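Local coordinates for protein Exo-alpha-sialidase (Clostridium perfringens, PDB 2VO8) that probably releases terminal sialic acids as a family 33 glycoside hydrolase, and carries a cohesin module that probably binds dockerin partners in toxin complexes, at residues A44-E49 against T115-G120; D65-K70 against S94-V99. All coordinates share one frame; numbering follows the deposited sequence.

Contact 1: residues A44-E49 against T115-G120; sequences AEYLFE and TTALVG
Glu-45 lies alongside Leu-118, both side chains pointing the same way, and its carboxylate end overlaps one methyl: Glu-45 OE1 is 3.7 Å from Leu-118 CD1. With CG anti to the backbone N (chi1 165°) and the chain extended beyond it, Glu-45 runs out from the sheet beside the leucine. The two residues form an antiparallel hydrogen-bonded pair between strands 41-49 and 107-121 of the cohesin beta-sandwich. Glu-45 N reaches Leu-118 O at 2.9 Å, and Leu-118 N returns a bond to Glu-45 O at 3.0 Å.

On the same face, Leu-47 CB rests against Thr-116 CB at 3.7 Å. The opposite, buried face carries Ala-44, Tyr-46, Ala-117 and Val-119: Ala-44 CB meets Val-119 CG1, and the methyl of Ala-117 approaches Tyr-46 CD1 obliquely, both at 4.1 Å. The Tyr-46 hydroxyl continues inward to a weak hydrogen bond with Gly-31 O.

At Thr-115, where the chain bends, the pairing shifts by one residue: Leu-47 O takes Thr-115 N at 2.9 Å, and Thr-116 N, buried by the contact, has no partner in the model. The Thr-115 side chain crosses that of Glu-49 at about a right angle, and its OG1 donates to Glu-49 OE2 at 2.7 Å, meeting the anti side of the carboxylate 24° out of its plane. Thr-115 chi1 of 54° sets OG1 between its own N and carbonyl carbon, turned to Glu-49, with OG1 also 3.5 Å from Leu-47 CD2. The mixed chemistry of the partly exposed face of Glu-45, Leu-47, Thr-116 and Leu-118, set against an apolar inner face, is consistent with the sheet that cohesins commonly offer to dockerins.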
loop_
_atom_site.group_PDB
_atom_site.type_symbol
_atom_site.label_atom_id
_atom_site.label_comp_id
_atom_site.label_asym_id
_atom_site.label_seq_id
_atom_site.Cartn_x
_atom_site.Cartn_y
_atom_site.Cartn_z
ATOM N N ALA A 44 -3.753 -4.278 -9.158
ATOM C CA ALA A 44 -3.700 -2.903 -8.631
ATOM C C ALA A 44 -2.264 -2.386 -8.734
ATOM O O ALA A 44 -1.300 -3.169 -8.933
ATOM C CB ALA A 44 -4.250 -2.843 -7.250
ATOM N N GLU A 45 -2.110 -1.072 -8.601
ATOM C CA GLU A 45 -0.789 -0.454 -8.586
ATOM C C GLU A 45 -0.750 0.740 -7.638
ATOM O O GLU A 45 -1.552 1.668 -7.759
ATOM C CB GLU A 45 -0.385 -0.020 -9.995
ATOM C CG GLU A 45 0.787 0.949 -10.035
ATOM C CD GLU A 45 1.223 1.278 -11.449
ATOM O OE1 GLU A 45 0.653 0.702 -12.398
ATOM O OE2 GLU A 45 2.137 2.114 -11.611
ATOM N N TYR A 46 0.184 0.711 -6.695
ATOM C CA TYR A 46 0.433 1.856 -5.826
ATOM C C TYR A 46 1.768 2.516 -6.154
ATOM O O TYR A 46 2.652 1.893 -6.739
ATOM C CB TYR A 46 0.404 1.429 -4.356
ATOM C CG TYR A 46 -0.837 0.659 -3.967
ATOM C CD1 TYR A 46 -2.035 1.314 -3.716
ATOM C CD2 TYR A 46 -0.810 -0.724 -3.849
ATOM C CE1 TYR A 46 -3.172 0.613 -3.361
ATOM C CE2 TYR A 46 -1.941 -1.434 -3.493
ATOM C CZ TYR A 46 -3.119 -0.760 -3.250
ATOM O OH TYR A 46 -4.249 -1.462 -2.895
ATOM N N LEU A 47 1.904 3.782 -5.773
ATOM C CA LEU A 47 3.198 4.358 -5.510
ATOM C C LEU A 47 3.125 4.704 -4.029
ATOM O O LEU A 47 2.325 5.545 -3.597
ATOM C CB LEU A 47 3.606 5.513 -6.431
ATOM C CG LEU A 47 5.086 5.887 -6.145
ATOM C CD1 LEU A 47 6.107 4.958 -6.782
ATOM C CD2 LEU A 47 5.384 7.364 -6.446
ATOM N N PHE A 48 3.923 3.950 -3.267
ATOM C CA PHE A 48 3.936 3.995 -1.805
ATOM C C PHE A 48 5.057 4.936 -1.383
ATOM O O PHE A 48 6.175 4.776 -1.824
ATOM C CB PHE A 48 4.200 2.622 -1.209
ATOM C CG PHE A 48 4.360 2.636 0.301
ATOM C CD1 PHE A 48 3.263 2.662 1.145
ATOM C CD2 PHE A 48 5.626 2.641 0.874
ATOM C CE1 PHE A 48 3.408 2.673 2.516
ATOM C CE2 PHE A 48 5.767 2.626 2.221
ATOM C CZ PHE A 48 4.694 2.637 3.053
ATOM N N GLU A 49 4.748 5.918 -0.548
ATOM C CA GLU A 49 5.755 6.935 -0.173
ATOM C C GLU A 49 5.940 6.956 1.323
ATOM O O GLU A 49 5.005 6.753 2.110
ATOM C CB GLU A 49 5.373 8.304 -0.744
ATOM C CG GLU A 49 5.434 8.302 -2.269
ATOM C CD GLU A 49 5.635 9.667 -2.853
ATOM O OE1 GLU A 49 6.386 10.480 -2.249
ATOM O OE2 GLU A 49 5.081 9.924 -3.948
ATOM N N THR A 115 0.484 7.795 -3.335
ATOM C CA THR A 115 0.377 8.958 -4.220
ATOM C C THR A 115 -0.109 8.606 -5.637
ATOM O O THR A 115 -0.377 9.492 -6.445
ATOM C CB THR A 115 1.713 9.725 -4.296
ATOM O OG1 THR A 115 2.766 8.819 -4.662
ATOM C CG2 THR A 115 2.043 10.346 -2.966
ATOM N N THR A 116 -0.146 7.300 -5.903
ATOM C CA THR A 116 -0.718 6.664 -7.106
ATOM C C THR A 116 -1.451 5.434 -6.583
ATOM O O THR A 116 -0.951 4.694 -5.666
ATOM C CB THR A 116 0.373 6.298 -8.128
ATOM O OG1 THR A 116 0.991 7.490 -8.652
ATOM C CG2 THR A 116 -0.154 5.400 -9.319
ATOM N N ALA A 117 -2.670 5.221 -7.105
ATOM C CA ALA A 117 -3.490 4.062 -6.722
ATOM C C ALA A 117 -4.460 3.814 -7.874
ATOM O O ALA A 117 -5.269 4.672 -8.193
ATOM C CB ALA A 117 -4.217 4.307 -5.448
ATOM N N LEU A 118 -4.281 2.679 -8.535
ATOM C CA LEU A 118 -4.978 2.381 -9.818
ATOM C C LEU A 118 -5.384 0.926 -9.749
ATOM O O LEU A 118 -4.706 0.133 -9.047
ATOM C CB LEU A 118 -4.037 2.527 -11.000
ATOM C CG LEU A 118 -3.115 3.703 -11.295
ATOM C CD1 LEU A 118 -2.088 3.253 -12.283
ATOM C CD2 LEU A 118 -3.906 4.903 -11.834
ATOM N N VAL A 119 -6.433 0.563 -10.499
ATOM C CA VAL A 119 -6.795 -0.850 -10.703
ATOM C C VAL A 119 -6.915 -1.151 -12.200
ATOM O O VAL A 119 -7.309 -0.288 -12.990
ATOM C CB VAL A 119 -8.091 -1.318 -9.941
ATOM C CG1 VAL A 119 -7.904 -1.337 -8.399
ATOM C CG2 VAL A 119 -9.304 -0.468 -10.326
ATOM N N GLY A 120 -6.488 -2.364 -12.588
ATOM C CA GLY A 120 -6.719 -2.907 -13.917
ATOM C C GLY A 120 -7.937 -3.769 -13.775
ATOM O O GLY A 120 -8.070 -4.527 -12.793
#

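Contact 2: residues D65-K70 against S94-V99; sequences DSLFVK and SDLVKV
Leu-67 reaches from one sheet of the cohesin beta-sandwich across the core to Leu-96 on the other. Its CB points toward strand 95-103, and CG, anti to its own carbonyl carbon (chi1 -48°), carries the branch inward to 4.5 Å from Leu-96 CD2. From there the methyls divide the contact. Leu-67 CD1 lies 3.6 Å from Leu-96 CD2 and 3.7 Å from Leu-96 O; Leu-67 CD2 touches the same Leu-96 methyl more loosely, at 4.0 Å. The two leucine side chains cross at about a right angle.

The local strand axes pass 8.0 Å apart at 41°, a separation bridged by side chains rather than by strand pairing. Leu-96 and Val-97 form a classic beta bulge opposite Leu-30, and both successive residues contribute to the packing. Around them, Ile-90 touches both Leu-67 and Leu-96, while Val-83 touches Leu-67 and Val-97. Asp-95 turns its carboxylate away to a salt bridge with Lys-15. Two residues on from Leu-67, Val-69 repeats the inward reach: the Val-69 and Val-97 side chains are inclined to each other and meet through Val-69 CG2 and Val-97 CG2, 4.1 Å apart.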
loop_
_atom_site.group_PDB
_atom_site.type_symbol
_atom_site.label_atom_id
_atom_site.label_comp_id
_atom_site.label_asym_id
_atom_site.label_seq_id
_atom_site.Cartn_x
_atom_site.Cartn_y
_atom_site.Cartn_z
ATOM N N ASP A 65 -1.949 -15.544 -0.723
ATOM C CA ASP A 65 -1.334 -16.278 -1.817
ATOM C C ASP A 65 -2.241 -16.459 -3.056
ATOM O O ASP A 65 -1.929 -17.260 -3.942
ATOM C CB ASP A 65 -0.772 -17.613 -1.281
ATOM C CG ASP A 65 -1.859 -18.585 -0.872
ATOM O OD1 ASP A 65 -3.052 -18.198 -0.966
ATOM O OD2 ASP A 65 -1.519 -19.737 -0.455
ATOM N N SER A 66 -3.321 -15.677 -3.153
ATOM C CA SER A 66 -4.079 -15.565 -4.411
ATOM C C SER A 66 -3.675 -14.377 -5.282
ATOM O O SER A 66 -4.262 -14.143 -6.346
ATOM C CB SER A 66 -5.584 -15.502 -4.137
ATOM O OG SER A 66 -5.948 -14.261 -3.568
ATOM N N LEU A 67 -2.658 -13.646 -4.827
ATOM C CA LEU A 67 -2.107 -12.487 -5.513
ATOM C C LEU A 67 -0.607 -12.656 -5.576
ATOM O O LEU A 67 -0.052 -13.427 -4.815
ATOM C CB LEU A 67 -2.396 -11.205 -4.709
ATOM C CG LEU A 67 -3.831 -10.964 -4.202
ATOM C CD1 LEU A 67 -3.817 -10.086 -2.918
ATOM C CD2 LEU A 67 -4.676 -10.340 -5.270
ATOM N N PHE A 68 0.034 -11.953 -6.489
ATOM C CA PHE A 68 1.489 -11.731 -6.405
ATOM C C PHE A 68 1.841 -10.235 -6.522
ATOM O O PHE A 68 1.197 -9.446 -7.255
ATOM C CB PHE A 68 2.293 -12.620 -7.383
ATOM C CG PHE A 68 2.487 -12.049 -8.765
ATOM C CD1 PHE A 68 3.759 -11.617 -9.177
ATOM C CD2 PHE A 68 1.430 -12.012 -9.699
ATOM C CE1 PHE A 68 3.989 -11.130 -10.458
ATOM C CE2 PHE A 68 1.642 -11.500 -10.986
ATOM C CZ PHE A 68 2.919 -11.070 -11.385
ATOM N N VAL A 69 2.867 -9.865 -5.764
ATOM C CA VAL A 69 3.370 -8.507 -5.669
ATOM C C VAL A 69 4.797 -8.424 -6.242
ATOM O O VAL A 69 5.639 -9.341 -6.041
ATOM C CB VAL A 69 3.304 -8.006 -4.192
ATOM C CG1 VAL A 69 3.714 -6.568 -4.085
ATOM C CG2 VAL A 69 1.861 -8.175 -3.614
ATOM N N LYS A 70 5.026 -7.382 -7.022
ATOM C CA LYS A 70 6.338 -6.961 -7.451
ATOM C C LYS A 70 6.494 -5.503 -7.043
ATOM O O LYS A 70 5.530 -4.728 -7.123
ATOM C CB LYS A 70 6.485 -7.071 -8.979
ATOM C CG LYS A 70 6.490 -8.527 -9.548
ATOM C CD LYS A 70 7.698 -9.353 -9.029
ATOM C CE LYS A 70 7.658 -10.816 -9.513
ATOM N NZ LYS A 70 8.895 -11.592 -9.150
ATOM N N SER A 94 -10.858 -5.867 -0.325
ATOM C CA SER A 94 -9.737 -6.715 0.088
ATOM C C SER A 94 -8.464 -5.921 0.460
ATOM O O SER A 94 -8.191 -4.885 -0.082
ATOM C CB SER A 94 -9.372 -7.836 -0.927
ATOM O OG SER A 94 -9.853 -7.640 -2.249
ATOM N N ASP A 95 -7.700 -6.506 1.370
ATOM C CA ASP A 95 -6.343 -6.105 1.648
ATOM C C ASP A 95 -5.420 -6.864 0.675
ATOM O O ASP A 95 -5.635 -8.072 0.387
ATOM C CB ASP A 95 -6.019 -6.363 3.122
ATOM C CG ASP A 95 -6.820 -5.442 4.067
ATOM O OD1 ASP A 95 -7.451 -4.505 3.574
ATOM O OD2 ASP A 95 -6.806 -5.657 5.280
ATOM N N LEU A 96 -4.455 -6.133 0.125
ATOM C CA LEU A 96 -3.660 -6.603 -1.006
ATOM C C LEU A 96 -2.144 -6.756 -0.726
ATOM O O LEU A 96 -1.514 -7.680 -1.234
ATOM C CB LEU A 96 -3.862 -5.679 -2.197
ATOM C CG LEU A 96 -5.268 -5.599 -2.791
ATOM C CD1 LEU A 96 -5.298 -4.677 -3.970
ATOM C CD2 LEU A 96 -5.723 -7.022 -3.238
ATOM N N VAL A 97 -1.579 -5.859 0.079
ATOM C CA VAL A 97 -0.118 -5.785 0.222
ATOM C C VAL A 97 0.255 -5.500 1.681
ATOM O O VAL A 97 -0.441 -4.732 2.355
ATOM C CB VAL A 97 0.484 -4.676 -0.645
ATOM C CG1 VAL A 97 2.097 -4.640 -0.448
ATOM C CG2 VAL A 97 0.059 -4.793 -2.091
ATOM N N LYS A 98 1.319 -6.161 2.156
ATOM C CA LYS A 98 1.921 -5.901 3.477
ATOM C C LYS A 98 3.255 -5.211 3.210
ATOM O O LYS A 98 4.112 -5.784 2.539
ATOM C CB LYS A 98 2.233 -7.213 4.190
ATOM C CG LYS A 98 1.052 -8.112 4.500
ATOM C CD LYS A 98 1.466 -9.291 5.397
ATOM C CE LYS A 98 1.427 -10.676 4.739
ATOM N NZ LYS A 98 1.153 -11.663 5.857
ATOM N N VAL A 99 3.446 -4.000 3.739
ATOM C CA VAL A 99 4.735 -3.304 3.634
ATOM C C VAL A 99 5.379 -3.294 5.025
ATOM O O VAL A 99 4.829 -2.757 5.972
ATOM C CB VAL A 99 4.601 -1.842 3.092
ATOM C CG1 VAL A 99 5.985 -1.154 2.949
ATOM C CG2 VAL A 99 3.874 -1.788 1.799
#

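The two contacts, centres about 13 Å apart, lie in one cohesin beta-sandwich, contact 1 within a sheet and contact 2 across the core between sheets. Contact 1 pairs neighbouring strands 41-49 and 107-121 edge by edge; contact 2 packs strand 67-75 onto strand 95-103. Along the chain the order is 44-49, 65-70, 94-99, 115-120, so both halves of contact 2 fall between those of contact 1, and strand 95-103 leads directly into 107-121. Strand 78-85 joins them laterally, pairing with both 41-49 and 67-75. They meet in the core, where Leu-96 CD1 lies 3.5 Å from Tyr-46 OH, tying the sheet that is the likely dockerin-binding side to its partner sheet.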